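Local coordinates for putative CRISPR-associated endoribonuclease-like protein Cas6 (Pyrococcus furiosus, PDB 3UFC) that probably binds CRISPR RNA as a Cas6-family protein of the ferredoxin-like type in the antiviral defence of this archaeon, at residues 28-33 against 90-95; 57-62 against 68-73; 99-104 against 108-113; 195-200 against 232-237. All coordinates share one frame; numbering follows the deposited sequence.

Contact 1. Residues 28-33 against 90-95; sequences SQIVEK and KGIVEG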
loop_
_atom_site.group_PDB
_atom_site.type_symbol
_atom_site.label_atom_id
_atom_site.label_comp_id
_atom_site.label_asym_id
_atom_site.label_seq_id
_atom_site.Cartn_x
_atom_site.Cartn_y
_atom_site.Cartn_z
ATOM N N SER A 28 10.982 6.112 -0.109
ATOM C CA SER A 28 11.884 7.258 -0.199
ATOM C C SER A 28 12.207 7.639 -1.640
ATOM O O SER A 28 12.178 8.815 -2.000
ATOM C CB SER A 28 13.186 6.957 0.553
ATOM O OG SER A 28 12.930 6.688 1.925
ATOM N N GLN A 29 12.515 6.643 -2.463
ATOM C CA GLN A 29 12.849 6.900 -3.857
ATOM C C GLN A 29 11.670 7.461 -4.641
ATOM O O GLN A 29 11.839 8.368 -5.454
ATOM C CB GLN A 29 13.374 5.624 -4.514
ATOM C CG GLN A 29 14.694 5.158 -3.913
ATOM C CD GLN A 29 15.133 3.812 -4.446
ATOM O OE1 GLN A 29 15.629 3.706 -5.564
ATOM N NE2 GLN A 29 14.934 2.769 -3.649
ATOM N N ILE A 30 10.474 6.932 -4.400
ATOM C CA ILE A 30 9.292 7.428 -5.099
ATOM C C ILE A 30 9.073 8.895 -4.724
ATOM O O ILE A 30 8.860 9.746 -5.594
ATOM C CB ILE A 30 8.028 6.604 -4.728
ATOM C CG1 ILE A 30 8.202 5.156 -5.176
ATOM C CG2 ILE A 30 6.788 7.228 -5.369
ATOM C CD1 ILE A 30 7.107 4.202 -4.693
ATOM N N VAL A 31 9.139 9.193 -3.428
ATOM C CA VAL A 31 8.946 10.563 -2.957
ATOM C C VAL A 31 10.040 11.483 -3.513
ATOM O O VAL A 31 9.765 12.607 -3.942
ATOM C CB VAL A 31 8.967 10.642 -1.412
ATOM C CG1 VAL A 31 8.916 12.099 -0.965
ATOM C CG2 VAL A 31 7.783 9.864 -0.830
ATOM N N GLU A 32 11.277 11.003 -3.502
ATOM C CA GLU A 32 12.395 11.786 -4.011
ATOM C C GLU A 32 12.163 12.110 -5.492
ATOM O O GLU A 32 12.292 13.256 -5.916
ATOM C CB GLU A 32 13.700 11.000 -3.829
ATOM C CG GLU A 32 14.973 11.774 -4.155
ATOM C CD GLU A 32 15.174 11.993 -5.645
ATOM O OE1 GLU A 32 15.163 10.994 -6.397
ATOM O OE2 GLU A 32 15.348 13.160 -6.062
ATOM N N LYS A 33 11.797 11.099 -6.271
ATOM C CA LYS A 33 11.558 11.299 -7.697
ATOM C C LYS A 33 10.382 12.234 -7.983
ATOM O O LYS A 33 10.462 13.083 -8.871
ATOM C CB LYS A 33 11.339 9.949 -8.387
ATOM C CG LYS A 33 12.560 9.038 -8.319
ATOM C CD LYS A 33 12.277 7.661 -8.891
ATOM C CE LYS A 33 13.475 6.745 -8.696
ATOM N NZ LYS A 33 14.697 7.294 -9.362
ATOM N N LYS A 90 0.224 11.967 -11.251
ATOM C CA LYS A 90 0.972 12.589 -12.341
ATOM C C LYS A 90 2.361 13.012 -11.872
ATOM O O LYS A 90 3.328 12.951 -12.631
ATOM C CB LYS A 90 0.208 13.789 -12.917
ATOM C CG LYS A 90 0.107 14.995 -12.008
ATOM C CD LYS A 90 -0.633 16.138 -12.707
ATOM C CE LYS A 90 -2.047 15.728 -13.110
ATOM N NZ LYS A 90 -2.806 16.837 -13.761
ATOM N N GLY A 91 2.459 13.433 -10.614
ATOM C CA GLY A 91 3.749 13.820 -10.074
ATOM C C GLY A 91 4.655 12.600 -10.003
ATOM O O GLY A 91 5.837 12.668 -10.349
ATOM N N ILE A 92 4.095 11.475 -9.567
ATOM C CA ILE A 92 4.854 10.229 -9.456
ATOM C C ILE A 92 5.248 9.679 -10.829
ATOM O O ILE A 92 6.397 9.286 -11.038
ATOM C CB ILE A 92 4.044 9.145 -8.688
ATOM C CG1 ILE A 92 3.956 9.520 -7.203
ATOM C CG2 ILE A 92 4.702 7.778 -8.849
ATOM C CD1 ILE A 92 3.060 8.604 -6.383
ATOM N N VAL A 93 4.296 9.644 -11.757
ATOM C CA VAL A 93 4.567 9.145 -13.102
ATOM C C VAL A 93 5.658 9.962 -13.790
ATOM O O VAL A 93 6.609 9.401 -14.337
ATOM C CB VAL A 93 3.292 9.166 -13.976
ATOM C CG1 VAL A 93 3.661 9.006 -15.454
ATOM C CG2 VAL A 93 2.365 8.036 -13.551
ATOM N N GLU A 94 5.518 11.284 -13.762
ATOM C CA GLU A 94 6.500 12.166 -14.379
ATOM C C GLU A 94 7.847 12.022 -13.686
ATOM O O GLU A 94 8.891 11.955 -14.339
ATOM C CB GLU A 94 6.032 13.622 -14.301
ATOM C CG GLU A 94 4.881 13.953 -15.235
ATOM C CD GLU A 94 4.366 15.372 -15.053
ATOM O OE1 GLU A 94 5.198 16.301 -14.944
ATOM O OE2 GLU A 94 3.129 15.556 -15.029
ATOM N N GLY A 95 7.819 11.980 -12.358
ATOM C CA GLY A 95 9.045 11.839 -11.596
ATOM C C GLY A 95 9.801 10.573 -11.947
ATOM O O GLY A 95 11.028 10.576 -12.014
HETATM O O HOH W 1 12.254 12.627 -10.918
#
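The flat groups that meet across this contact are backbone peptides rather than rings: the carbonyl of Lys33 presses its oxygen against Gly95, with Lys33 O 3.3 Å from Gly95 CA. The glycine has no side chain to hold the helices apart, and the two CA atoms come to 4.7 Å. At the same place Lys33 CB rests 3.7 Å from Gly95 O. Both carbonyl oxygens are then served by a single water, which donates one proton to Lys33 O at 2.8 Å and the other to Gly95 O at 2.6 Å, so that one water bridges the two segments, between which no direct hydrogen bond forms.

One turn away the contact becomes purely apolar. In Ile30 a chi1 of -63° puts CG1 beside the backbone N, which leaves CG2 anti to that N and pointing at Ile92. Ile30 CG2 touches not one atom but a small patch, 4.1 Å from Ile92 CG1 and about equally far from Ile92 CG2 and Ile92 CD1. Trp52 packs on both isoleucines, and Phe102 lies against Ile30 as well. The polar end of Lys33 leaves the helix pair altogether: its chain bends at the last torsion, and NZ bonds to Ser99 OG and Glu101 O while making a cation-pi contact with Phe102.

A close approach at a glycine, with an isoleucine pair one turn away, illustrates how two helices can share one face of a sheet. Here helices 23-37 and 86-98 are the two helices of a ferredoxin-like beta-alpha-beta-beta-alpha-beta domain.

Contact 2. Residues 57-62 against 68-73; sequences IIIRKR and KGIKIL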
loop_
_atom_site.group_PDB
_atom_site.type_symbol
_atom_site.label_atom_id
_atom_site.label_comp_id
_atom_site.label_asym_id
_atom_site.label_seq_id
_atom_site.Cartn_x
_atom_site.Cartn_y
_atom_site.Cartn_z
ATOM N N ILE A 57 6.388 -5.376 -4.055
ATOM C CA ILE A 57 6.857 -5.690 -5.399
ATOM C C ILE A 57 6.285 -7.071 -5.730
ATOM O O ILE A 57 6.549 -8.045 -5.026
ATOM C CB ILE A 57 8.408 -5.703 -5.453
ATOM C CG1 ILE A 57 8.947 -4.300 -5.154
ATOM C CG2 ILE A 57 8.883 -6.162 -6.826
ATOM C CD1 ILE A 57 10.469 -4.225 -5.012
ATOM N N ILE A 58 5.476 -7.145 -6.783
ATOM C CA ILE A 58 4.852 -8.403 -7.189
ATOM C C ILE A 58 5.721 -9.124 -8.219
ATOM O O ILE A 58 5.886 -8.661 -9.346
ATOM C CB ILE A 58 3.443 -8.149 -7.782
ATOM C CG1 ILE A 58 2.607 -7.324 -6.796
ATOM C CG2 ILE A 58 2.745 -9.474 -8.078
ATOM C CD1 ILE A 58 2.386 -8.001 -5.466
ATOM N N ILE A 59 6.269 -10.262 -7.810
ATOM C CA ILE A 59 7.148 -11.066 -8.652
ATOM C C ILE A 59 6.465 -12.377 -9.057
ATOM O O ILE A 59 6.135 -13.203 -8.208
ATOM C CB ILE A 59 8.451 -11.360 -7.888
ATOM C CG1 ILE A 59 9.064 -10.039 -7.409
ATOM C CG2 ILE A 59 9.430 -12.105 -8.779
ATOM C CD1 ILE A 59 10.112 -10.185 -6.335
ATOM N N ARG A 60 6.254 -12.559 -10.359
ATOM C CA ARG A 60 5.587 -13.755 -10.876
ATOM C C ARG A 60 6.206 -15.068 -10.395
ATOM O O ARG A 60 5.490 -15.979 -9.975
ATOM C CB ARG A 60 5.571 -13.727 -12.406
ATOM C CG ARG A 60 4.841 -14.906 -13.038
ATOM C CD ARG A 60 4.957 -14.874 -14.552
ATOM N NE ARG A 60 4.410 -16.079 -15.170
ATOM C CZ ARG A 60 4.463 -16.340 -16.473
ATOM N NH1 ARG A 60 5.038 -15.478 -17.301
ATOM N NH2 ARG A 60 3.947 -17.466 -16.949
ATOM N N LYS A 61 7.529 -15.168 -10.466
ATOM C CA LYS A 61 8.225 -16.372 -10.026
ATOM C C LYS A 61 9.330 -15.977 -9.054
ATOM O O LYS A 61 10.325 -15.359 -9.439
ATOM C CB LYS A 61 8.813 -17.120 -11.223
ATOM C CG LYS A 61 9.197 -18.554 -10.907
ATOM C CD LYS A 61 9.594 -19.313 -12.163
ATOM C CE LYS A 61 9.743 -20.799 -11.874
ATOM N NZ LYS A 61 8.462 -21.382 -11.374
ATOM N N ARG A 62 9.144 -16.343 -7.792
ATOM C CA ARG A 62 10.089 -16.003 -6.737
ATOM C C ARG A 62 10.421 -17.187 -5.838
ATOM O O ARG A 62 9.724 -18.201 -5.837
ATOM C CB ARG A 62 9.496 -14.893 -5.871
ATOM C CG ARG A 62 8.065 -15.198 -5.444
ATOM C CD ARG A 62 7.754 -14.704 -4.045
ATOM N NE ARG A 62 7.714 -13.250 -3.953
ATOM C CZ ARG A 62 7.479 -12.589 -2.824
ATOM N NH1 ARG A 62 7.266 -13.257 -1.699
ATOM N NH2 ARG A 62 7.457 -11.265 -2.820
ATOM N N LYS A 68 18.130 -14.049 3.770
ATOM C CA LYS A 68 18.753 -13.479 2.580
ATOM C C LYS A 68 17.799 -12.529 1.864
ATOM O O LYS A 68 18.169 -11.406 1.519
ATOM C CB LYS A 68 19.191 -14.587 1.620
ATOM C CG LYS A 68 20.382 -15.396 2.105
ATOM C CD LYS A 68 21.616 -14.518 2.263
ATOM C CE LYS A 68 22.806 -15.316 2.775
ATOM N NZ LYS A 68 24.022 -14.464 2.932
ATOM N N GLY A 69 16.571 -12.984 1.644
ATOM C CA GLY A 69 15.593 -12.151 0.970
ATOM C C GLY A 69 14.756 -12.908 -0.042
ATOM O O GLY A 69 14.493 -14.101 0.112
ATOM N N ILE A 70 14.337 -12.205 -1.087
ATOM C CA ILE A 70 13.519 -12.800 -2.134
ATOM C C ILE A 70 14.355 -12.978 -3.396
ATOM O O ILE A 70 14.933 -12.018 -3.904
ATOM C CB ILE A 70 12.307 -11.898 -2.469
ATOM C CG1 ILE A 70 11.556 -11.534 -1.185
ATOM C CG2 ILE A 70 11.375 -12.615 -3.429
ATOM C CD1 ILE A 70 10.449 -10.511 -1.388
ATOM N N LYS A 71 14.431 -14.209 -3.890
ATOM C CA LYS A 71 15.194 -14.488 -5.101
ATOM C C LYS A 71 14.271 -14.372 -6.306
ATOM O O LYS A 71 13.298 -15.116 -6.433
ATOM C CB LYS A 71 15.804 -15.888 -5.049
ATOM C CG LYS A 71 16.686 -16.208 -6.246
ATOM C CD LYS A 71 17.271 -17.608 -6.149
ATOM C CE LYS A 71 18.159 -17.919 -7.343
ATOM N NZ LYS A 71 18.773 -19.275 -7.236
ATOM N N ILE A 72 14.582 -13.423 -7.182
ATOM C CA ILE A 72 13.789 -13.176 -8.382
ATOM C C ILE A 72 14.124 -14.177 -9.485
ATOM O O ILE A 72 15.248 -14.207 -9.983
ATOM C CB ILE A 72 14.040 -11.747 -8.900
ATOM C CG1 ILE A 72 13.626 -10.739 -7.826
ATOM C CG2 ILE A 72 13.272 -11.513 -10.195
ATOM C CD1 ILE A 72 14.009 -9.315 -8.133
ATOM N N LEU A 73 13.143 -14.989 -9.866
ATOM C CA LEU A 73 13.338 -15.996 -10.903
ATOM C C LEU A 73 12.582 -15.644 -12.180
ATOM O O LEU A 73 12.274 -16.523 -12.986
ATOM C CB LEU A 73 12.863 -17.364 -10.402
ATOM C CG LEU A 73 13.464 -17.900 -9.099
ATOM C CD1 LEU A 73 12.775 -19.202 -8.734
ATOM C CD2 LEU A 73 14.960 -18.106 -9.253
#
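Lys61 O accepts the hydrogen bond of Leu73 N at 2.9 Å, with an N-H...O angle of 148° and the donor tilted 22° from the carbonyl plane. Leu73 CB closes in on the same oxygen at 3.4 Å, and its flank also meets the aliphatic part of Lys61, whose CG lies 3.9 Å from that CB. Next along the strands, Arg62 and Ile72 form an antiparallel non-hydrogen-bonded pair. A CA-H...O contact accompanies the pairing, Arg62 CA to Lys71 O, 3.3 Å long.

The side chain of Arg62 folds over Ile70 on the facing strand. Its CG takes the crowded position between backbone N and carbonyl carbon (chi1 49°), and further bends at the next two torsions lay the guanidinium across Ile70. Ile70 CG2 sits over one face of that group, toward its rim, and Ile70 CD1 comes 3.4 Å from Arg62 NH2.

Ile59 reaches in from the end of strand 53-59, the edge of the larger sheet. Its CD1 lies 3.9 Å from Ile72 CG1, the two side chains meeting at about a right angle, and touches Ile70 CG2 too. Ile77 and Ile18 continue this apolar layer beyond Ile72.

The Leu73-Lys61 bond, with the Lys71-Glu63 backbone bonding, thus closes the open end of the hairpin. Arg62 and Ile72 share one face, on which the guanidinium lies over aliphatic carbon of Ile70, while the exposed arginine can probably meet solvent with its polar rim.

Contact 3. Residues 99-104 against 108-113; sequences SPEFKI and GFLVAD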
loop_
_atom_site.group_PDB
_atom_site.type_symbol
_atom_site.label_atom_id
_atom_site.label_comp_id
_atom_site.label_asym_id
_atom_site.label_seq_id
_atom_site.Cartn_x
_atom_site.Cartn_y
_atom_site.Cartn_z
ATOM N N SER A 99 13.428 9.915 -13.895
ATOM C CA SER A 99 14.452 9.171 -13.165
ATOM C C SER A 99 13.935 7.743 -12.982
ATOM O O SER A 99 13.493 7.365 -11.895
ATOM C CB SER A 99 14.698 9.832 -11.808
ATOM O OG SER A 99 15.734 9.180 -11.101
ATOM N N PRO A 100 13.995 6.932 -14.054
ATOM C CA PRO A 100 13.545 5.536 -14.119
ATOM C C PRO A 100 14.306 4.429 -13.392
ATOM O O PRO A 100 14.015 3.257 -13.609
ATOM C CB PRO A 100 13.483 5.277 -15.619
ATOM C CG PRO A 100 14.657 6.066 -16.118
ATOM C CD PRO A 100 14.499 7.374 -15.369
ATOM N N GLU A 101 15.259 4.767 -12.534
ATOM C CA GLU A 101 15.999 3.721 -11.829
ATOM C C GLU A 101 15.643 3.600 -10.352
ATOM O O GLU A 101 15.460 4.605 -9.659
ATOM C CB GLU A 101 17.509 3.946 -11.955
ATOM C CG GLU A 101 18.065 3.773 -13.356
ATOM C CD GLU A 101 19.584 3.734 -13.377
ATOM O OE1 GLU A 101 20.166 2.790 -12.800
ATOM O OE2 GLU A 101 20.196 4.648 -13.968
ATOM N N PHE A 102 15.543 2.361 -9.878
ATOM C CA PHE A 102 15.241 2.090 -8.476
ATOM C C PHE A 102 16.288 1.159 -7.887
ATOM O O PHE A 102 16.754 0.231 -8.547
ATOM C CB PHE A 102 13.857 1.449 -8.307
ATOM C CG PHE A 102 12.717 2.427 -8.376
ATOM C CD1 PHE A 102 12.023 2.628 -9.567
ATOM C CD2 PHE A 102 12.344 3.157 -7.249
ATOM C CE1 PHE A 102 10.968 3.546 -9.634
ATOM C CE2 PHE A 102 11.298 4.071 -7.304
ATOM C CZ PHE A 102 10.607 4.268 -8.499
ATOM N N LYS A 103 16.649 1.416 -6.634
ATOM C CA LYS A 103 17.632 0.612 -5.928
ATOM C C LYS A 103 16.958 -0.054 -4.730
ATOM O O LYS A 103 16.427 0.624 -3.853
ATOM C CB LYS A 103 18.780 1.508 -5.455
ATOM C CG LYS A 103 19.928 0.781 -4.780
ATOM C CD LYS A 103 20.669 -0.121 -5.756
ATOM C CE LYS A 103 21.960 -0.645 -5.140
ATOM N NZ LYS A 103 22.695 -1.554 -6.064
ATOM N N ILE A 104 16.953 -1.382 -4.716
ATOM C CA ILE A 104 16.361 -2.139 -3.618
ATOM C C ILE A 104 17.503 -2.976 -3.054
ATOM O O ILE A 104 17.911 -3.974 -3.656
ATOM C CB ILE A 104 15.214 -3.073 -4.106
ATOM C CG1 ILE A 104 14.002 -2.250 -4.559
ATOM C CG2 ILE A 104 14.782 -3.997 -2.981
ATOM C CD1 ILE A 104 14.240 -1.405 -5.789
ATOM N N GLY A 108 19.642 -3.289 -8.525
ATOM C CA GLY A 108 19.152 -2.155 -9.285
ATOM C C GLY A 108 18.048 -2.595 -10.229
ATOM O O GLY A 108 18.022 -3.745 -10.670
ATOM N N PHE A 109 17.130 -1.682 -10.527
ATOM C CA PHE A 109 16.015 -1.964 -11.423
ATOM C C PHE A 109 15.824 -0.802 -12.388
ATOM O O PHE A 109 16.110 0.352 -12.057
ATOM C CB PHE A 109 14.707 -2.128 -10.638
ATOM C CG PHE A 109 14.623 -3.384 -9.826
ATOM C CD1 PHE A 109 13.989 -4.513 -10.332
ATOM C CD2 PHE A 109 15.164 -3.435 -8.542
ATOM C CE1 PHE A 109 13.888 -5.682 -9.571
ATOM C CE2 PHE A 109 15.069 -4.599 -7.772
ATOM C CZ PHE A 109 14.428 -5.723 -8.291
ATOM N N LEU A 110 15.338 -1.114 -13.578
ATOM C CA LEU A 110 15.051 -0.087 -14.566
ATOM C C LEU A 110 13.548 -0.161 -14.806
ATOM O O LEU A 110 13.002 -1.250 -14.969
ATOM C CB LEU A 110 15.807 -0.360 -15.873
ATOM C CG LEU A 110 15.648 0.698 -16.972
ATOM C CD1 LEU A 110 16.003 2.074 -16.424
ATOM C CD2 LEU A 110 16.544 0.349 -18.158
ATOM N N VAL A 111 12.868 0.978 -14.791
ATOM C CA VAL A 111 11.431 0.967 -15.043
ATOM C C VAL A 111 11.259 0.622 -16.520
ATOM O O VAL A 111 11.724 1.355 -17.390
ATOM C CB VAL A 111 10.790 2.342 -14.758
ATOM C CG1 VAL A 111 9.339 2.344 -15.230
ATOM C CG2 VAL A 111 10.857 2.643 -13.269
ATOM N N ALA A 112 10.603 -0.500 -16.795
ATOM C CA ALA A 112 10.407 -0.954 -18.160
ATOM C C ALA A 112 9.135 -0.422 -18.803
ATOM O O ALA A 112 9.047 -0.333 -20.029
ATOM C CB ALA A 112 10.402 -2.476 -18.198
ATOM N N ASP A 113 8.148 -0.076 -17.983
ATOM C CA ASP A 113 6.892 0.431 -18.515
ATOM C C ASP A 113 5.984 0.929 -17.396
ATOM O O ASP A 113 6.080 0.470 -16.254
ATOM C CB ASP A 113 6.193 -0.682 -19.307
ATOM C CG ASP A 113 4.984 -0.187 -20.081
ATOM O OD1 ASP A 113 5.045 0.920 -20.655
ATOM O OD2 ASP A 113 3.975 -0.918 -20.130
#
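Strands 101-104 and 108-113 run antiparallel at 150°, their axes 4.7 Å apart, and three backbone bonds lock the register: Phe102 and Phe109 exchange a pair, and Val111 N gives a 2.8 Å bond to Pro100 O. Glu101 with Leu110 and Lys103 with Gly108 are the non-hydrogen-bonded pairs.

On the face carrying the phenylalanines, Val111 CG2 approaches the edge of the Phe102 ring in its plane, 3.7 Å from CE1. The same methyl crowds Pro100 O at 3.2 Å. The side chains of Ile104 and Phe109 cross at about a right angle, with Ile104 CD1 3.5 Å from Phe109 CD2, while Phe102 O lies at the edge of the Phe109 ring. Phe102 then turns toward helices 23-37 and 86-98, touching Ile30 and Ile96, and Phe109 leans on Leu9 and Pro11.

On the face of Glu101 and Leu110 the contacts are fewer. Leu110, with CG swung away from its backbone N (chi1 -177°), brings CD1 to 4.1 Å from Glu101 CG and close to Pro100 CB.

This is a beta hairpin whose longer strand pairs with strand 3-11; strand 101-104 thereby becomes an extra edge strand on the four-stranded sheet of a ferredoxin-like domain.

Contact 4. Residues 195-200 against 232-237; sequences LIVKDS and LGFGMV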
loop_
_atom_site.group_PDB
_atom_site.type_symbol
_atom_site.label_atom_id
_atom_site.label_comp_id
_atom_site.label_asym_id
_atom_site.label_seq_id
_atom_site.Cartn_x
_atom_site.Cartn_y
_atom_site.Cartn_z
ATOM N N LEU A 195 7.059 -6.859 8.687
ATOM C CA LEU A 195 8.029 -6.160 7.864
ATOM C C LEU A 195 8.704 -5.028 8.610
ATOM O O LEU A 195 8.064 -4.296 9.365
ATOM C CB LEU A 195 7.340 -5.579 6.622
ATOM C CG LEU A 195 6.714 -6.557 5.624
ATOM C CD1 LEU A 195 5.909 -5.776 4.588
ATOM C CD2 LEU A 195 7.816 -7.386 4.947
ATOM N N ILE A 196 10.004 -4.875 8.390
ATOM C CA ILE A 196 10.729 -3.787 9.016
ATOM C C ILE A 196 10.554 -2.581 8.107
ATOM O O ILE A 196 10.876 -2.637 6.921
ATOM C CB ILE A 196 12.234 -4.096 9.150
ATOM C CG1 ILE A 196 12.448 -5.123 10.262
ATOM C CG2 ILE A 196 13.009 -2.807 9.423
ATOM C CD1 ILE A 196 13.891 -5.556 10.431
ATOM N N VAL A 197 10.018 -1.503 8.661
ATOM C CA VAL A 197 9.817 -0.278 7.903
ATOM C C VAL A 197 10.732 0.754 8.536
ATOM O O VAL A 197 10.437 1.289 9.608
ATOM C CB VAL A 197 8.357 0.198 7.979
ATOM C CG1 VAL A 197 8.180 1.471 7.155
ATOM C CG2 VAL A 197 7.436 -0.905 7.475
ATOM N N LYS A 198 11.850 1.005 7.867
ATOM C CA LYS A 198 12.862 1.936 8.339
ATOM C C LYS A 198 13.590 1.356 9.559
ATOM O O LYS A 198 14.633 0.721 9.420
ATOM C CB LYS A 198 12.251 3.291 8.708
ATOM C CG LYS A 198 13.309 4.313 9.110
ATOM C CD LYS A 198 12.707 5.635 9.546
ATOM C CE LYS A 198 13.803 6.639 9.878
ATOM N NZ LYS A 198 13.247 7.930 10.357
ATOM N N ASP A 199 13.025 1.550 10.746
ATOM C CA ASP A 199 13.665 1.059 11.963
ATOM C C ASP A 199 12.758 0.255 12.890
ATOM O O ASP A 199 13.193 -0.174 13.961
ATOM C CB ASP A 199 14.248 2.247 12.728
ATOM C CG ASP A 199 13.220 3.339 12.964
ATOM O OD1 ASP A 199 13.621 4.481 13.274
ATOM O OD2 ASP A 199 12.009 3.056 12.843
ATOM N N SER A 200 11.510 0.039 12.485
ATOM C CA SER A 200 10.578 -0.709 13.322
ATOM C C SER A 200 9.739 -1.730 12.561
ATOM O O SER A 200 9.412 -1.541 11.385
ATOM C CB SER A 200 9.641 0.262 14.043
ATOM O OG SER A 200 10.377 1.267 14.719
ATOM N N LEU A 232 3.482 4.274 3.109
ATOM C CA LEU A 232 4.738 3.547 3.263
ATOM C C LEU A 232 4.668 2.227 2.501
ATOM O O LEU A 232 5.568 1.389 2.601
ATOM C CB LEU A 232 5.032 3.276 4.743
ATOM C CG LEU A 232 5.179 4.509 5.637
ATOM C CD1 LEU A 232 5.497 4.058 7.059
ATOM C CD2 LEU A 232 6.281 5.418 5.100
ATOM N N GLY A 233 3.585 2.043 1.749
ATOM C CA GLY A 233 3.428 0.831 0.961
ATOM C C GLY A 233 2.559 -0.240 1.589
ATOM O O GLY A 233 2.867 -1.432 1.484
ATOM N N PHE A 234 1.462 0.176 2.220
ATOM C CA PHE A 234 0.552 -0.754 2.876
ATOM C C PHE A 234 -0.916 -0.534 2.549
ATOM O O PHE A 234 -1.318 0.551 2.128
ATOM C CB PHE A 234 0.701 -0.656 4.402
ATOM C CG PHE A 234 2.020 -1.146 4.913
ATOM C CD1 PHE A 234 3.109 -0.282 5.018
ATOM C CD2 PHE A 234 2.183 -2.483 5.260
ATOM C CE1 PHE A 234 4.353 -0.748 5.463
ATOM C CE2 PHE A 234 3.420 -2.961 5.706
ATOM C CZ PHE A 234 4.505 -2.090 5.806
ATOM N N GLY A 235 -1.706 -1.582 2.753
ATOM C CA GLY A 235 -3.145 -1.500 2.564
ATOM C C GLY A 235 -3.718 -1.405 1.167
ATOM O O GLY A 235 -4.917 -1.173 1.015
ATOM N N MET A 236 -2.893 -1.584 0.144
ATOM C CA MET A 236 -3.417 -1.496 -1.211
ATOM C C MET A 236 -4.170 -2.771 -1.541
ATOM O O MET A 236 -3.724 -3.862 -1.203
ATOM C CB MET A 236 -2.293 -1.283 -2.226
ATOM C CG MET A 236 -2.833 -0.960 -3.618
ATOM S SD MET A 236 -1.559 -0.532 -4.814
ATOM C CE MET A 236 -2.627 -0.239 -6.308
ATOM N N VAL A 237 -5.319 -2.626 -2.192
ATOM C CA VAL A 237 -6.120 -3.783 -2.561
ATOM C C VAL A 237 -6.571 -3.716 -4.014
ATOM O O VAL A 237 -6.508 -2.668 -4.654
ATOM C CB VAL A 237 -7.401 -3.889 -1.696
ATOM C CG1 VAL A 237 -7.049 -4.117 -0.236
ATOM C CG2 VAL A 237 -8.226 -2.627 -1.846
#
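Val197 and Phe234 make the closest approach: Val197 CG2 comes to the edge of the ring, near its plane, 3.6 Å from Phe234 CZ and almost as near to CE1. The other methyl of the valine serves a second partner, Val197 CG1 lying 3.7 Å from Leu232 CD1. With chi1 at -179°, CG1 stands opposite the backbone N and CG2 opposite the carbonyl carbon, which spreads the fork across both residues. Leu195, two positions earlier on the same side of its strand, sets CD1 3.9 Å from Phe234 CE2. Both aliphatic chains slide past the phenylalanine pointing the opposite way.

Behind this first shell, the turn is held by backbone bonds and the loop by side-chain donors to its carbonyls. Val197 N donates to Ser200 O at 2.8 Å, closing the tight turn between strands 183-197 and 200-213. On the loop, Phe234 is bracketed by Gly233 and Gly235, both at positive phi (98° and 72°). Leu232 O accepts from Asn23 ND2 and Phe234 O from Thr53 OG1, both residues of the N-terminal half.

The run Gly233-Phe234-Gly235 closes a sequence resembling the glycine-rich loop of RAMP proteins, which in relatives is linked to RNA binding; a similar role is possible here. Chemically, no hydrogen bond crosses the contact: it relies on shape and apolar burial alone, while several backbone polar atoms of the loop have partners elsewhere in the chain.

How the contacts relate
Contacts 1 to 3 belong to the N-terminal of two ferredoxin-like halves and contact 4 to the C-terminal one. Contact 2 is nested within the loop that contact 1 closes; contacts 3 and 4 follow in series. Contacts 1 and 3 have centres 12 Å apart and touch, since Gln29 NE2 reaches Lys103 O at 2.6 Å, tying helix 23-37 to the edge strand. Contacts 2 and 3 reach the five-stranded sheet from its 53-59 and 101-104 edges, centres about 16 Å apart, and meet where Ile72 CD1 lies 3.6 Å from Phe109 CZ. Contact 4, about 17 to 20 Å from the others between centres, lies where the N-terminal half holds a loop of the C-terminal half.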